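Local coordinates for protein ferredoxin-NADP reductase (Neisseria gonorrhoeae MIA_2011_03-10, PDB 5TR9) that binds FAD and, as a ferredoxin-NADP+ reductase, probably passes electrons between ferredoxin or flavodoxin and NADP(H), at residues K239-F242 and Q243-D247. Residues are numbered along the deposited sequence; the frame is centred on the assembly and turned at random.
With EDO (1,2-ethanediol), chain B.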
loop_
_atom_site.group_PDB
_atom_site.type_symbol
_atom_site.label_atom_id
_atom_site.label_comp_id
_atom_site.label_asym_id
_atom_site.label_seq_id
_atom_site.Cartn_x
_atom_site.Cartn_y
_atom_site.Cartn_z
ATOM N N LYS A 239 -9.607 -7.807 8.106
ATOM C CA LYS A 239 -10.434 -8.218 9.241
ATOM C C LYS A 239 -9.723 -9.252 10.109
ATOM O O LYS A 239 -9.660 -9.111 11.339
ATOM C CB LYS A 239 -11.772 -8.769 8.743
ATOM C CG LYS A 239 -12.725 -9.153 9.875
ATOM C CD LYS A 239 -14.067 -9.655 9.351
ATOM C CE LYS A 239 -14.076 -11.164 9.187
ATOM N NZ LYS A 239 -15.438 -11.687 8.860
ATOM N N ASP A 240 -9.179 -10.301 9.485
ATOM C CA ASP A 240 -8.526 -11.362 10.250
ATOM C C ASP A 240 -7.293 -10.841 10.985
ATOM O O ASP A 240 -7.034 -11.233 12.130
ATOM C CB ASP A 240 -8.132 -12.517 9.329
ATOM C CG ASP A 240 -9.319 -13.342 8.854
ATOM O OD1 ASP A 240 -10.437 -13.204 9.406
ATOM O OD2 ASP A 240 -9.114 -14.156 7.920
ATOM N N THR A 241 -6.522 -9.961 10.341
ATOM C CA THR A 241 -5.347 -9.382 10.991
ATOM C C THR A 241 -5.758 -8.500 12.163
ATOM O O THR A 241 -5.168 -8.580 13.249
ATOM C CB THR A 241 -4.535 -8.590 9.969
ATOM O OG1 THR A 241 -4.155 -9.459 8.892
ATOM C CG2 THR A 241 -3.277 -7.979 10.600
ATOM N N PHE A 242 -6.771 -7.656 11.961
ATOM C CA PHE A 242 -7.269 -6.798 13.040
ATOM C C PHE A 242 -7.726 -7.626 14.235
ATOM O O PHE A 242 -7.339 -7.356 15.382
ATOM C CB PHE A 242 -8.413 -5.932 12.508
ATOM C CG PHE A 242 -9.103 -5.114 13.565
ATOM C CD1 PHE A 242 -8.438 -4.097 14.214
ATOM C CD2 PHE A 242 -10.429 -5.350 13.884
ATOM C CE1 PHE A 242 -9.081 -3.357 15.197
ATOM C CE2 PHE A 242 -11.081 -4.591 14.858
ATOM C CZ PHE A 242 -10.400 -3.591 15.503
ATOM N N GLN A 243 -8.534 -8.660 13.986
ATOM C CA GLN A 243 -9.042 -9.474 15.085
ATOM C C GLN A 243 -7.912 -10.198 15.800
ATOM O O GLN A 243 -7.951 -10.356 17.027
ATOM C CB GLN A 243 -10.083 -10.463 14.571
ATOM C CG GLN A 243 -11.292 -9.751 14.005
ATOM C CD GLN A 243 -12.412 -10.672 13.604
ATOM O OE1 GLN A 243 -12.276 -11.909 13.604
ATOM N NE2 GLN A 243 -13.559 -10.074 13.269
ATOM N N THR A 244 -6.895 -10.638 15.048
ATOM C CA THR A 244 -5.736 -11.292 15.654
ATOM C C THR A 244 -4.968 -10.329 16.550
ATOM O O THR A 244 -4.602 -10.684 17.681
ATOM C CB THR A 244 -4.840 -11.868 14.555
ATOM O OG1 THR A 244 -5.539 -12.936 13.908
ATOM C CG2 THR A 244 -3.531 -12.413 15.136
ATOM N N LEU A 245 -4.748 -9.095 16.077
ATOM C CA LEU A 245 -4.049 -8.102 16.891
ATOM C C LEU A 245 -4.854 -7.729 18.135
ATOM O O LEU A 245 -4.284 -7.557 19.219
ATOM C CB LEU A 245 -3.728 -6.860 16.045
ATOM C CG LEU A 245 -2.680 -7.110 14.953
ATOM C CD1 LEU A 245 -2.547 -5.870 14.076
ATOM C CD2 LEU A 245 -1.342 -7.475 15.595
ATOM N N LEU A 246 -6.183 -7.616 18.014
ATOM C CA LEU A 246 -6.996 -7.408 19.214
ATOM C C LEU A 246 -6.776 -8.522 20.232
ATOM O O LEU A 246 -6.685 -8.263 21.439
ATOM C CB LEU A 246 -8.483 -7.317 18.859
ATOM C CG LEU A 246 -9.019 -6.118 18.074
ATOM C CD1 LEU A 246 -10.545 -6.077 18.152
ATOM C CD2 LEU A 246 -8.433 -4.810 18.562
ATOM N N ASP A 247 -6.684 -9.773 19.765
ATOM C CA ASP A 247 -6.459 -10.894 20.675
ATOM C C ASP A 247 -5.097 -10.798 21.353
ATOM O O ASP A 247 -4.925 -11.299 22.472
ATOM C CB ASP A 247 -6.559 -12.226 19.924
ATOM C CG ASP A 247 -7.984 -12.585 19.529
ATOM O OD1 ASP A 247 -8.930 -12.054 20.138
ATOM O OD2 ASP A 247 -8.150 -13.420 18.610
HETATM C C1 EDO B . -14.140 -10.298 5.746
HETATM O O1 EDO B . -14.534 -9.251 4.856
HETATM C C2 EDO B . -14.312 -11.660 5.086
HETATM O O2 EDO B . -14.071 -12.677 6.066
#
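L246 lays its branched end over one face of the F242 ring, one turn further along the helix. L246 CG sits 4.0 Å from the centroid of the F242 ring, 17° off the normal, a CH-pi contact displaced toward the rim where CZ lies. From there the two methyls straddle CZ: L246 CD1 comes within 3.6 Å of F242 CZ on the CE2 side, while CD2 rests by CE1. The ring can lean forward along the helix because F242 CG is anti to the backbone N (chi1 174°). K239 and Q243, also four residues apart, run side by side in the same direction, the amide NE2 of Q243 lying 3.6 Å from CG of K239. Beyond this, K239 bends at chi3, and its NZ makes a weak bond to an ethanediol, probably from the crystallisation liquor.

The i to i+4 backbone hydrogen bonds, from K239 O to L246 N, are regular, but D240 O is gripped twice: T244 N and T244 OG1 (2.9 Å to D240 O) approach from opposite faces of the carbonyl plane. K210 gives that same hydroxyl a second partner. All this belongs to helix 235-247 of a beta-alpha-beta unit in the NAD-binding domain; T241 and T244 face helix 205-210, L245 packs on strands 227-233 and 261-265, and F242 reaches I261 and M263 of the latter strand.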